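Local coordinates for tubulin-like protein CetZ (Methanosaeta thermophila, PDB 3ZID) that binds GTP and probably hydrolyses it as a tubulin- and FtsZ-like cytoskeletal protein thought to control archaeal cell shape, at residues Leu5-Gly10 against Glu95-Arg100; Leu17-Arg22 against Met196-Leu201; Ile48-Asn53 against Ser118-Leu123; Asp104-Met109 against His126-Arg131. One frame throughout, in Å; residues are numbered along the deposited sequence.

How the contacts relate
All four contacts are buried, though contact 3 reaches partly exposed Thr50, and all border the parallel sheet of the GTPase domain. Contacts 1, 3 and 4 lie on one face, where helices 79-98 and 117-131 pack on strands 3-9, 42-49 and 105-111; contact 2 joins helices 10-30 and 186-210 on the other. Contacts 3 and 4 share helix 117-131. Strand 3-9 links contacts 1 and 4, and contacts 1 and 3, through probable backbone hydrogen bonds, Met109 N to Leu7 O and Ile48 N to Gly8 O (both 2.8 Å). Branched aliphatic chains touch in contacts 1 and 4, alanine and valine methyls where helices cross in contact 2, and an aromatic ring near the nucleotide in contact 3.

Contact 1. Residues Leu5-Gly10 against Glu95-Arg100; sequences LMLGVG and EEIEKR. With GDP (guanosine-5'-diphosphate), chain C.
Ile97 is the one residue of 95-100 that touches the strand, meeting Leu5 and Leu7 with two different branches. Ahead of it in the chain, Glu96 turns its carboxylate to another side of the helix, toward Arg100. At Ile97 itself, CG2 lies anti to the backbone N and meets Leu5 CD2 at 3.6 Å. The other branch has CG1 anti to the carbonyl carbon (chi1 -67°) and carries CD1 to 4.0 Å from Leu7 CD1. Each leucine crosses the isoleucine at about a right angle, and methyl carbons make both closest approaches. At the end of the segment, Arg100 grips Glu96 side-on: Arg100 NE is 3.2 Å and Arg100 NH2 3.0 Å from Glu96 OE2, which lies near the guanidinium plane. The two nitrogens approach from opposite faces of the carboxylate plane. Arg100 NH1 also forms salt bridges with Asp65 and Glu44, which further fix the guanidinium. Just past the end of strand 3-9, Gly10 CA lies 3.6 Å from O2B of the GDP. A helix packed on a parallel strand that runs into a nucleotide-binding turn is the layered alpha/beta architecture of the tubulin/FtsZ GTPase domain.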
loop_
_atom_site.group_PDB
_atom_site.type_symbol
_atom_site.label_atom_id
_atom_site.label_comp_id
_atom_site.label_asym_id
_atom_site.label_seq_id
_atom_site.Cartn_x
_atom_site.Cartn_y
_atom_site.Cartn_z
ATOM N N LEU A 5 13.724 5.099 -5.613
ATOM C CA LEU A 5 12.864 5.005 -6.779
ATOM C C LEU A 5 11.442 4.800 -6.296
ATOM O O LEU A 5 11.184 3.931 -5.456
ATOM C CB LEU A 5 13.303 3.833 -7.671
ATOM C CG LEU A 5 12.426 3.548 -8.897
ATOM C CD1 LEU A 5 12.421 4.736 -9.849
ATOM C CD2 LEU A 5 12.898 2.288 -9.629
ATOM N N MET A 6 10.512 5.602 -6.800
ATOM C CA MET A 6 9.094 5.372 -6.505
ATOM C C MET A 6 8.323 5.100 -7.784
ATOM O O MET A 6 8.405 5.885 -8.731
ATOM C CB MET A 6 8.496 6.535 -5.744
ATOM C CG MET A 6 9.293 6.826 -4.472
ATOM S SD MET A 6 8.577 8.121 -3.469
ATOM C CE MET A 6 7.240 7.251 -2.670
ATOM N N LEU A 7 7.629 3.964 -7.811
ATOM C CA LEU A 7 6.886 3.489 -8.986
ATOM C C LEU A 7 5.409 3.423 -8.653
ATOM O O LEU A 7 5.005 2.626 -7.801
ATOM C CB LEU A 7 7.347 2.081 -9.344
ATOM C CG LEU A 7 8.832 1.955 -9.638
ATOM C CD1 LEU A 7 9.217 0.505 -9.899
ATOM C CD2 LEU A 7 9.171 2.826 -10.830
ATOM N N GLY A 8 4.599 4.247 -9.309
ATOM C CA GLY A 8 3.170 4.240 -9.064
ATOM C C GLY A 8 2.494 3.494 -10.208
ATOM O O GLY A 8 2.465 3.982 -11.323
ATOM N N VAL A 9 1.950 2.314 -9.923
ATOM C CA VAL A 9 1.486 1.396 -10.976
ATOM C C VAL A 9 -0.030 1.269 -10.967
ATOM O O VAL A 9 -0.640 0.981 -9.933
ATOM C CB VAL A 9 2.121 0.015 -10.774
ATOM C CG1 VAL A 9 1.799 -0.931 -11.926
ATOM C CG2 VAL A 9 3.633 0.176 -10.587
ATOM N N GLY A 10 -0.651 1.509 -12.115
ATOM C CA GLY A 10 -2.106 1.491 -12.182
ATOM C C GLY A 10 -2.662 2.828 -11.731
ATOM O O GLY A 10 -1.910 3.697 -11.283
ATOM N N GLU A 95 13.557 -1.123 -18.865
ATOM C CA GLU A 95 14.489 -0.211 -19.515
ATOM C C GLU A 95 14.333 1.202 -18.961
ATOM O O GLU A 95 15.315 1.874 -18.641
ATOM C CB GLU A 95 14.279 -0.225 -21.028
ATOM C CG GLU A 95 14.980 0.895 -21.761
ATOM C CD GLU A 95 14.864 0.767 -23.270
ATOM O OE1 GLU A 95 14.249 -0.221 -23.736
ATOM O OE2 GLU A 95 15.400 1.642 -23.986
ATOM N N GLU A 96 13.086 1.635 -18.829
ATOM C CA GLU A 96 12.790 2.964 -18.320
ATOM C C GLU A 96 13.341 3.161 -16.915
ATOM O O GLU A 96 13.828 4.242 -16.570
ATOM C CB GLU A 96 11.282 3.218 -18.335
ATOM C CG GLU A 96 10.883 4.588 -17.801
ATOM C CD GLU A 96 11.607 5.741 -18.470
ATOM O OE1 GLU A 96 11.887 5.650 -19.687
ATOM O OE2 GLU A 96 11.919 6.726 -17.760
ATOM N N ILE A 97 13.270 2.109 -16.110
ATOM C CA ILE A 97 13.810 2.150 -14.757
ATOM C C ILE A 97 15.333 2.206 -14.762
ATOM O O ILE A 97 15.934 3.051 -14.098
ATOM C CB ILE A 97 13.329 0.934 -13.952
ATOM C CG1 ILE A 97 11.820 1.040 -13.733
ATOM C CG2 ILE A 97 14.099 0.813 -12.649
ATOM C CD1 ILE A 97 11.166 -0.245 -13.331
ATOM N N GLU A 98 15.954 1.320 -15.538
ATOM C CA GLU A 98 17.415 1.248 -15.594
ATOM C C GLU A 98 18.073 2.524 -16.122
ATOM O O GLU A 98 19.204 2.834 -15.759
ATOM C CB GLU A 98 17.870 0.016 -16.374
ATOM C CG GLU A 98 17.656 -1.274 -15.594
ATOM C CD GLU A 98 17.669 -2.515 -16.466
ATOM O OE1 GLU A 98 17.747 -2.380 -17.707
ATOM O OE2 GLU A 98 17.608 -3.629 -15.903
ATOM N N LYS A 99 17.352 3.278 -16.946
ATOM C CA LYS A 99 17.854 4.556 -17.450
ATOM C C LYS A 99 18.153 5.552 -16.334
ATOM O O LYS A 99 18.917 6.493 -16.534
ATOM C CB LYS A 99 16.825 5.208 -18.378
ATOM C CG LYS A 99 16.595 4.498 -19.697
ATOM C CD LYS A 99 15.642 5.297 -20.574
ATOM C CE LYS A 99 15.458 4.641 -21.936
ATOM N NZ LYS A 99 14.576 5.448 -22.825
ATOM N N ARG A 100 17.557 5.338 -15.161
ATOM C CA ARG A 100 17.671 6.296 -14.075
ATOM C C ARG A 100 18.706 5.913 -13.030
ATOM O O ARG A 100 18.794 6.549 -11.983
ATOM C CB ARG A 100 16.309 6.534 -13.437
ATOM C CG ARG A 100 15.264 6.839 -14.471
ATOM C CD ARG A 100 14.048 7.519 -13.901
ATOM N NE ARG A 100 13.119 7.846 -14.977
ATOM C CZ ARG A 100 12.184 8.783 -14.900
ATOM N NH1 ARG A 100 12.049 9.502 -13.788
ATOM N NH2 ARG A 100 11.389 9.000 -15.940
HETATM P PB GDP C . -5.844 -0.491 -12.181
HETATM O O1B GDP C . -4.613 -0.991 -11.444
HETATM O O2B GDP C . -5.541 0.834 -12.853
HETATM O O3B GDP C . -6.237 -1.533 -13.213
HETATM O O3A GDP C . -7.070 -0.362 -11.154
HETATM P PA GDP C . -7.074 0.663 -9.918
HETATM O O1A GDP C . -8.027 1.781 -10.162
HETATM O O2A GDP C . -5.696 1.154 -9.533
HETATM O "O5'" GDP C . -7.582 -0.322 -8.778
HETATM C "C5'" GDP C . -8.881 -0.137 -8.237
HETATM C "C4'" GDP C . -8.759 -0.178 -6.721
HETATM O "O4'" GDP C . -7.975 0.945 -6.312
HETATM C "C3'" GDP C . -10.125 -0.012 -6.114
HETATM O "O3'" GDP C . -10.080 -0.641 -4.835
HETATM C "C2'" GDP C . -10.234 1.481 -5.966
HETATM O "O2'" GDP C . -11.117 1.794 -4.895
HETATM C "C1'" GDP C . -8.813 1.868 -5.609
HETATM N N9 GDP C . -8.392 3.192 -6.066
HETATM C C8 GDP C . -8.463 3.689 -7.317
HETATM N N7 GDP C . -7.914 4.927 -7.365
HETATM C C5 GDP C . -7.486 5.217 -6.120
HETATM C C6 GDP C . -6.801 6.340 -5.472
HETATM O O6 GDP C . -6.519 7.356 -6.119
HETATM N N1 GDP C . -6.519 6.238 -4.175
HETATM C C2 GDP C . -6.834 5.156 -3.450
HETATM N N2 GDP C . -6.515 5.152 -2.138
HETATM N N3 GDP C . -7.463 4.071 -3.962
HETATM C C4 GDP C . -7.790 4.060 -5.273
#

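Contact 2. Residues Leu17-Arg22 against Met196-Leu201; sequences LDAVNR and MVAQRL
Val20 has CG1 anti to the backbone N (chi1 164°), which leaves CG2 anti to the carbonyl carbon and against Ala198 CB at 3.6 Å. The same methyl is 4.4 Å from Leu201 CD1, one turn further along the second helix. Leu201, with CG anti to its carbonyl carbon (chi1 -72°), sends CD1 toward that methyl. Ala19 completes the interface: its CB is 3.8 Å from Ala198 CB, and its carbonyl carbon is 3.7 Å from the same methyl. Ala198 CB therefore sits between the side chains of Ala19 and Val20, close to the backbone that joins them. Small residues at the crossing bring the CA atoms of Val20 and Ala198 to 4.7 Å; the axes of the two short segments pass 8.4 Å apart at a crossing angle of -56°. Asn194, a GTP-binding residue, precedes 196-201 and lies near Ala19. Helices 10-30 and 186-210 both reach strand 3-9, where Met6 is touched by Leu17, Val20 and Leu201, while Leu201 also packs on Leu234 of strand 232-238.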
loop_
_atom_site.group_PDB
_atom_site.type_symbol
_atom_site.label_atom_id
_atom_site.label_comp_id
_atom_site.label_asym_id
_atom_site.label_seq_id
_atom_site.Cartn_x
_atom_site.Cartn_y
_atom_site.Cartn_z
ATOM N N LEU A 17 1.421 8.459 -6.397
ATOM C CA LEU A 17 2.682 9.021 -6.820
ATOM C C LEU A 17 2.567 10.526 -7.091
ATOM O O LEU A 17 3.460 11.303 -6.738
ATOM C CB LEU A 17 3.186 8.312 -8.068
ATOM C CG LEU A 17 4.592 8.755 -8.465
ATOM C CD1 LEU A 17 5.534 8.622 -7.265
ATOM C CD2 LEU A 17 5.106 7.900 -9.567
ATOM N N ASP A 18 1.466 10.919 -7.720
ATOM C CA ASP A 18 1.176 12.323 -7.997
ATOM C C ASP A 18 1.066 13.132 -6.697
ATOM O O ASP A 18 1.610 14.238 -6.611
ATOM C CB ASP A 18 -0.100 12.449 -8.816
ATOM C CG ASP A 18 -0.105 13.674 -9.713
ATOM O OD1 ASP A 18 0.966 14.020 -10.260
ATOM O OD2 ASP A 18 -1.184 14.280 -9.882
ATOM N N ALA A 19 0.406 12.575 -5.682
ATOM C CA ALA A 19 0.346 13.238 -4.369
ATOM C C ALA A 19 1.724 13.372 -3.747
ATOM O O ALA A 19 1.992 14.346 -3.050
ATOM C CB ALA A 19 -0.588 12.505 -3.400
ATOM N N VAL A 20 2.580 12.378 -3.979
ATOM C CA VAL A 20 3.962 12.428 -3.503
ATOM C C VAL A 20 4.703 13.590 -4.167
ATOM O O VAL A 20 5.364 14.377 -3.496
ATOM C CB VAL A 20 4.707 11.101 -3.731
ATOM C CG1 VAL A 20 6.214 11.300 -3.590
ATOM C CG2 VAL A 20 4.208 10.036 -2.750
ATOM N N ASN A 21 4.573 13.701 -5.483
ATOM C CA ASN A 21 5.194 14.784 -6.230
ATOM C C ASN A 21 4.637 16.144 -5.827
ATOM O O ASN A 21 5.386 17.129 -5.711
ATOM C CB ASN A 21 5.035 14.559 -7.739
ATOM C CG ASN A 21 5.969 13.480 -8.264
ATOM O OD1 ASN A 21 7.089 13.340 -7.788
ATOM N ND2 ASN A 21 5.502 12.699 -9.228
ATOM N N ARG A 22 3.327 16.187 -5.602
ATOM C CA ARG A 22 2.660 17.404 -5.159
ATOM C C ARG A 22 3.323 17.935 -3.883
ATOM O O ARG A 22 3.832 19.060 -3.843
ATOM C CB ARG A 22 1.166 17.149 -4.909
ATOM C CG ARG A 22 0.356 18.435 -4.700
ATOM C CD ARG A 22 -1.083 18.148 -4.274
ATOM N NE ARG A 22 -1.146 17.639 -2.904
ATOM C CZ ARG A 22 -1.700 16.486 -2.551
ATOM N NH1 ARG A 22 -2.247 15.685 -3.474
ATOM N NH2 ARG A 22 -1.706 16.133 -1.273
ATOM N N MET A 196 -2.591 11.211 2.740
ATOM C CA MET A 196 -2.061 10.590 3.955
ATOM C C MET A 196 -0.924 9.635 3.634
ATOM O O MET A 196 0.061 9.575 4.367
ATOM C CB MET A 196 -3.164 9.834 4.721
ATOM C CG MET A 196 -4.272 10.716 5.265
ATOM S SD MET A 196 -5.632 9.771 5.964
ATOM C CE MET A 196 -4.810 8.974 7.331
ATOM N N VAL A 197 -1.059 8.884 2.539
ATOM C CA VAL A 197 -0.020 7.929 2.173
ATOM C C VAL A 197 1.239 8.691 1.803
ATOM O O VAL A 197 2.310 8.417 2.308
ATOM C CB VAL A 197 -0.420 7.048 0.968
ATOM C CG1 VAL A 197 0.754 6.126 0.585
ATOM C CG2 VAL A 197 -1.651 6.204 1.319
ATOM N N ALA A 198 1.083 9.662 0.912
ATOM C CA ALA A 198 2.195 10.467 0.439
ATOM C C ALA A 198 2.905 11.174 1.597
ATOM O O ALA A 198 4.128 11.245 1.644
ATOM C CB ALA A 198 1.706 11.462 -0.589
ATOM N N GLN A 199 2.126 11.699 2.530
ATOM C CA GLN A 199 2.698 12.423 3.662
ATOM C C GLN A 199 3.584 11.499 4.470
ATOM O O GLN A 199 4.730 11.835 4.800
ATOM C CB GLN A 199 1.586 12.944 4.549
ATOM C CG GLN A 199 2.019 13.906 5.624
ATOM C CD GLN A 199 0.809 14.533 6.315
ATOM O OE1 GLN A 199 -0.259 13.911 6.408
ATOM N NE2 GLN A 199 0.963 15.764 6.781
ATOM N N ARG A 200 3.070 10.304 4.734
ATOM C CA ARG A 200 3.820 9.323 5.493
ATOM C C ARG A 200 5.059 8.818 4.763
ATOM O O ARG A 200 6.100 8.694 5.380
ATOM C CB ARG A 200 2.917 8.164 5.921
ATOM C CG ARG A 200 2.009 8.566 7.076
ATOM C CD ARG A 200 0.721 7.775 7.122
ATOM N NE ARG A 200 -0.367 8.564 7.705
ATOM C CZ ARG A 200 -1.201 8.113 8.628
ATOM N NH1 ARG A 200 -1.082 6.871 9.105
ATOM N NH2 ARG A 200 -2.144 8.913 9.093
ATOM N N LEU A 201 4.974 8.594 3.449
ATOM C CA LEU A 201 6.122 8.085 2.697
ATOM C C LEU A 201 7.246 9.118 2.642
ATOM O O LEU A 201 8.426 8.781 2.737
ATOM C CB LEU A 201 5.727 7.711 1.265
ATOM C CG LEU A 201 4.867 6.455 1.046
ATOM C CD1 LEU A 201 4.577 6.275 -0.455
ATOM C CD2 LEU A 201 5.541 5.234 1.642
#

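Contact 3. Residues Ile48-Asn53 against Ser118-Leu123; sequences INTAIN and SSFSPL
At the end of strand 42-49, beside the nucleotide site of the tubulin/FtsZ GTPase fold, Ile48 and Thr50 pack on Phe120 of helix 117-131. Phe120 reaches across from the helix with its CG anti to the carbonyl carbon (chi1 -85°). Its CZ lies 3.6 Å from Thr50 CG2, the methyl approaching the ring obliquely, and its CE2 is 4.5 Å from Ile48 CG2. The Phe120 ring also packs edge-to-face with Phe86 of helix 79-98. Asn49 points away from the helix and shapes the loop instead: its OD1 accepts from Ala51 N at 3.0 Å, an Asx turn, with the donor 54° out of the carbonyl plane. A second bond to OD1, from Thr50 N, is weak. Thr50 has OG1 between the backbone N and carbonyl carbon (chi1 56°) and CG2 anti to the carbonyl carbon, which sends the hydroxyl and the methyl to different partners. Apolar packing thus holds Thr50 to the helix, while its OG1 hydrogen-bonds to OG1 of Thr116, a GTP-binding residue.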
loop_
_atom_site.group_PDB
_atom_site.type_symbol
_atom_site.label_atom_id
_atom_site.label_comp_id
_atom_site.label_asym_id
_atom_site.label_seq_id
_atom_site.Cartn_x
_atom_site.Cartn_y
_atom_site.Cartn_z
ATOM N N ILE A 48 3.352 4.417 -13.900
ATOM C CA ILE A 48 3.195 3.429 -14.961
ATOM C C ILE A 48 1.716 3.044 -15.075
ATOM O O ILE A 48 1.047 2.792 -14.066
ATOM C CB ILE A 48 4.091 2.200 -14.676
ATOM C CG1 ILE A 48 5.526 2.668 -14.393
ATOM C CG2 ILE A 48 4.047 1.209 -15.849
ATOM C CD1 ILE A 48 6.487 1.603 -13.913
ATOM N N ASN A 49 1.208 3.017 -16.309
ATOM C CA ASN A 49 -0.185 2.659 -16.568
ATOM C C ASN A 49 -0.425 2.175 -17.998
ATOM O O ASN A 49 0.281 2.562 -18.924
ATOM C CB ASN A 49 -1.101 3.852 -16.283
ATOM C CG ASN A 49 -2.461 3.436 -15.758
ATOM O OD1 ASN A 49 -3.025 2.415 -16.173
ATOM N ND2 ASN A 49 -2.989 4.214 -14.815
ATOM N N THR A 50 -1.431 1.327 -18.161
ATOM C CA THR A 50 -1.846 0.865 -19.475
ATOM C C THR A 50 -2.964 1.746 -20.003
ATOM O O THR A 50 -3.344 1.636 -21.159
ATOM C CB THR A 50 -2.394 -0.557 -19.410
ATOM O OG1 THR A 50 -3.475 -0.611 -18.466
ATOM C CG2 THR A 50 -1.305 -1.534 -18.995
ATOM N N ALA A 51 -3.497 2.614 -19.154
ATOM C CA ALA A 51 -4.565 3.517 -19.572
ATOM C C ALA A 51 -4.033 4.937 -19.674
ATOM O O ALA A 51 -3.710 5.559 -18.664
ATOM C CB ALA A 51 -5.732 3.441 -18.603
ATOM N N ILE A 52 -3.908 5.442 -20.898
ATOM C CA ILE A 52 -3.287 6.750 -21.097
ATOM C C ILE A 52 -4.113 7.900 -20.511
ATOM O O ILE A 52 -3.550 8.919 -20.108
ATOM C CB ILE A 52 -2.917 7.009 -22.590
ATOM C CG1 ILE A 52 -2.013 8.239 -22.713
ATOM C CG2 ILE A 52 -4.155 7.111 -23.467
ATOM C CD1 ILE A 52 -1.571 8.525 -24.116
ATOM N N ASN A 53 -5.435 7.743 -20.445
ATOM C CA ASN A 53 -6.279 8.747 -19.772
ATOM C C ASN A 53 -5.855 9.000 -18.329
ATOM O O ASN A 53 -5.861 10.137 -17.875
ATOM C CB ASN A 53 -7.766 8.377 -19.811
ATOM C CG ASN A 53 -8.415 8.725 -21.132
ATOM O OD1 ASN A 53 -7.919 9.575 -21.874
ATOM N ND2 ASN A 53 -9.535 8.080 -21.428
ATOM N N SER A 118 -2.232 -4.383 -9.755
ATOM C CA SER A 118 -2.168 -5.593 -8.957
ATOM C C SER A 118 -1.439 -6.734 -9.632
ATOM O O SER A 118 -0.939 -7.610 -8.942
ATOM C CB SER A 118 -3.573 -6.048 -8.572
ATOM O OG SER A 118 -4.226 -6.639 -9.676
ATOM N N SER A 119 -1.374 -6.724 -10.966
ATOM C CA SER A 119 -0.697 -7.796 -11.707
ATOM C C SER A 119 0.735 -7.442 -12.078
ATOM O O SER A 119 1.641 -8.261 -11.939
ATOM C CB SER A 119 -1.484 -8.200 -12.962
ATOM O OG SER A 119 -1.677 -7.108 -13.841
ATOM N N PHE A 120 0.934 -6.219 -12.555
ATOM C CA PHE A 120 2.269 -5.726 -12.887
ATOM C C PHE A 120 3.186 -5.758 -11.672
ATOM O O PHE A 120 4.356 -6.100 -11.772
ATOM C CB PHE A 120 2.201 -4.262 -13.328
ATOM C CG PHE A 120 1.879 -4.051 -14.780
ATOM C CD1 PHE A 120 0.913 -4.817 -15.430
ATOM C CD2 PHE A 120 2.527 -3.039 -15.487
ATOM C CE1 PHE A 120 0.621 -4.592 -16.776
ATOM C CE2 PHE A 120 2.251 -2.800 -16.821
ATOM C CZ PHE A 120 1.289 -3.583 -17.477
ATOM N N SER A 121 2.662 -5.336 -10.531
ATOM C CA SER A 121 3.523 -5.014 -9.398
ATOM C C SER A 121 4.307 -6.201 -8.842
ATOM O O SER A 121 5.516 -6.104 -8.662
ATOM C CB SER A 121 2.759 -4.247 -8.311
ATOM O OG SER A 121 2.311 -2.994 -8.818
ATOM N N PRO A 122 3.632 -7.331 -8.580
ATOM C CA PRO A 122 4.420 -8.483 -8.133
ATOM C C PRO A 122 5.403 -8.940 -9.191
ATOM O O PRO A 122 6.499 -9.373 -8.825
ATOM C CB PRO A 122 3.366 -9.559 -7.883
ATOM C CG PRO A 122 2.106 -8.783 -7.609
ATOM C CD PRO A 122 2.181 -7.581 -8.480
ATOM N N LEU A 123 5.024 -8.846 -10.468
ATOM C CA LEU A 123 5.916 -9.245 -11.559
ATOM C C LEU A 123 7.120 -8.342 -11.631
ATOM O O LEU A 123 8.256 -8.804 -11.805
ATOM C CB LEU A 123 5.192 -9.227 -12.915
ATOM C CG LEU A 123 4.030 -10.214 -13.023
ATOM C CD1 LEU A 123 3.344 -10.279 -14.410
ATOM C CD2 LEU A 123 4.586 -11.515 -12.662
#

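Contact 4. Residues Asp104-Met109 against His126-Arg131; sequences DLIFVM and HELKKR
Leu128 meets Ile106 and Val108 within the beta-alpha-beta unit formed by strand 105-111, helix 117-131 and strand 136-143. The contact across the segments is wholly apolar. Leu128 CD1 is the touching atom in both pairs, 4.2 Å from Ile106 CG2 and 4.3 Å from Val108 CG2, so one methyl spans two residues that point to the same face of the strand. Leu128 CG lies anti to the carbonyl carbon (chi1 -70°) and CD1 anti to CA (chi2 170°), which carries CD1 toward the strand. These distances indicate ordinary van der Waals packing, and no hydrogen bond crosses between the segments. Leu128 also touches Leu7 of the adjacent strand and Ile97 of helix 79-98, which places it where the strands and two helices meet.

A separate set of polar interactions lies within the helical segment. Glu127, Lys130 and Arg131 form a salt-bridge network in which the two carboxylate oxygens have different partners. Arg131 NH1 is modelled close to both Glu127 OE1 and the backbone Glu127 O, but the Arg131 side chain is poorly ordered, so this detail is less certain. On the other oxygen, Lys130 NZ reaches Glu127 OE2 at 2.9 Å, on its syn side.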
loop_
_atom_site.group_PDB
_atom_site.type_symbol
_atom_site.label_atom_id
_atom_site.label_comp_id
_atom_site.label_asym_id
_atom_site.label_seq_id
_atom_site.Cartn_x
_atom_site.Cartn_y
_atom_site.Cartn_z
ATOM N N ASP A 104 18.895 2.453 -3.922
ATOM C CA ASP A 104 19.039 1.729 -2.678
ATOM C C ASP A 104 17.667 1.321 -2.126
ATOM O O ASP A 104 17.545 0.369 -1.369
ATOM C CB ASP A 104 19.758 2.615 -1.667
ATOM C CG ASP A 104 21.003 3.275 -2.249
ATOM O OD1 ASP A 104 21.880 2.552 -2.778
ATOM O OD2 ASP A 104 21.096 4.521 -2.180
ATOM N N LEU A 105 16.641 2.062 -2.500
ATOM C CA LEU A 105 15.330 1.897 -1.897
ATOM C C LEU A 105 14.265 2.090 -2.967
ATOM O O LEU A 105 14.244 3.103 -3.662
ATOM C CB LEU A 105 15.157 2.933 -0.769
ATOM C CG LEU A 105 13.812 3.012 -0.051
ATOM C CD1 LEU A 105 13.478 1.699 0.636
ATOM C CD2 LEU A 105 13.852 4.148 0.976
ATOM N N ILE A 106 13.366 1.128 -3.087
ATOM C CA ILE A 106 12.347 1.189 -4.128
ATOM C C ILE A 106 10.971 0.997 -3.528
ATOM O O ILE A 106 10.720 0.018 -2.822
ATOM C CB ILE A 106 12.609 0.122 -5.256
ATOM C CG1 ILE A 106 14.044 0.245 -5.808
ATOM C CG2 ILE A 106 11.590 0.254 -6.382
ATOM C CD1 ILE A 106 14.417 -0.805 -6.904
ATOM N N PHE A 107 10.090 1.950 -3.788
ATOM C CA PHE A 107 8.688 1.809 -3.422
ATOM C C PHE A 107 7.869 1.471 -4.637
ATOM O O PHE A 107 7.961 2.153 -5.653
ATOM C CB PHE A 107 8.162 3.082 -2.763
ATOM C CG PHE A 107 8.792 3.363 -1.418
ATOM C CD1 PHE A 107 8.434 2.621 -0.298
ATOM C CD2 PHE A 107 9.762 4.351 -1.278
ATOM C CE1 PHE A 107 9.008 2.872 0.967
ATOM C CE2 PHE A 107 10.336 4.628 -0.025
ATOM C CZ PHE A 107 9.976 3.876 1.096
ATOM N N VAL A 108 7.090 0.395 -4.531
ATOM C CA VAL A 108 6.149 0.001 -5.586
ATOM C C VAL A 108 4.729 0.174 -5.073
ATOM O O VAL A 108 4.266 -0.560 -4.203
ATOM C CB VAL A 108 6.373 -1.441 -6.063
ATOM C CG1 VAL A 108 5.411 -1.778 -7.193
ATOM C CG2 VAL A 108 7.816 -1.607 -6.549
ATOM N N MET A 109 4.060 1.178 -5.611
ATOM C CA MET A 109 2.771 1.598 -5.115
ATOM C C MET A 109 1.670 1.219 -6.071
ATOM O O MET A 109 1.713 1.561 -7.249
ATOM C CB MET A 109 2.797 3.094 -4.894
ATOM C CG MET A 109 4.051 3.523 -4.153
ATOM S SD MET A 109 4.080 5.303 -3.981
ATOM C CE MET A 109 4.031 5.787 -5.689
ATOM N N HIS A 126 9.598 -8.887 -8.776
ATOM C CA HIS A 126 10.421 -10.054 -9.035
ATOM C C HIS A 126 11.633 -9.679 -9.870
ATOM O O HIS A 126 12.767 -10.045 -9.560
ATOM C CB HIS A 126 9.625 -11.139 -9.777
ATOM C CG HIS A 126 10.420 -12.388 -10.029
ATOM N ND1 HIS A 126 10.916 -13.173 -9.008
ATOM C CD2 HIS A 126 10.878 -12.936 -11.180
ATOM C CE1 HIS A 126 11.603 -14.178 -9.522
ATOM N NE2 HIS A 126 11.590 -14.059 -10.837
ATOM N N GLU A 127 11.382 -8.953 -10.948
ATOM C CA GLU A 127 12.450 -8.558 -11.843
ATOM C C GLU A 127 13.411 -7.570 -11.192
ATOM O O GLU A 127 14.624 -7.663 -11.364
ATOM C CB GLU A 127 11.857 -7.986 -13.130
ATOM C CG GLU A 127 11.156 -9.034 -13.979
ATOM C CD GLU A 127 12.083 -10.201 -14.318
ATOM O OE1 GLU A 127 13.267 -9.952 -14.666
ATOM O OE2 GLU A 127 11.635 -11.364 -14.228
ATOM N N LEU A 128 12.864 -6.650 -10.405
ATOM C CA LEU A 128 13.674 -5.633 -9.727
ATOM C C LEU A 128 14.649 -6.235 -8.714
ATOM O O LEU A 128 15.799 -5.773 -8.587
ATOM C CB LEU A 128 12.774 -4.589 -9.040
ATOM C CG LEU A 128 12.012 -3.647 -9.980
ATOM C CD1 LEU A 128 10.987 -2.825 -9.216
ATOM C CD2 LEU A 128 12.971 -2.750 -10.762
ATOM N N LYS A 129 14.190 -7.257 -7.991
ATOM C CA LYS A 129 15.022 -7.918 -6.986
ATOM C C LYS A 129 16.241 -8.560 -7.622
ATOM O O LYS A 129 17.299 -8.599 -7.011
ATOM C CB LYS A 129 14.246 -8.969 -6.197
ATOM C CG LYS A 129 13.321 -8.423 -5.138
ATOM C CD LYS A 129 12.634 -9.571 -4.435
ATOM C CE LYS A 129 13.656 -10.461 -3.747
ATOM N NZ LYS A 129 13.148 -11.859 -3.594
ATOM N N LYS A 130 16.071 -9.086 -8.835
ATOM C CA LYS A 130 17.189 -9.628 -9.605
ATOM C C LYS A 130 18.202 -8.553 -9.980
ATOM O O LYS A 130 19.398 -8.772 -9.887
ATOM C CB LYS A 130 16.705 -10.257 -10.907
ATOM C CG LYS A 130 15.846 -11.474 -10.767
ATOM C CD LYS A 130 15.438 -11.920 -12.170
ATOM C CE LYS A 130 14.278 -12.864 -12.155
ATOM N NZ LYS A 130 13.802 -13.109 -13.546
ATOM N N ARG A 131 17.711 -7.390 -10.398
ATOM C CA ARG A 131 18.570 -6.344 -10.943
ATOM C C ARG A 131 19.214 -5.471 -9.872
ATOM O O ARG A 131 20.338 -4.998 -10.043
ATOM C CB ARG A 131 17.780 -5.485 -11.929
ATOM C CG ARG A 131 17.560 -6.167 -13.264
ATOM C CD ARG A 131 16.281 -5.688 -13.933
ATOM N NE ARG A 131 15.955 -6.472 -15.126
ATOM C CZ ARG A 131 15.400 -7.684 -15.105
ATOM N NH1 ARG A 131 15.117 -8.272 -13.952
ATOM N NH2 ARG A 131 15.134 -8.312 -16.243
#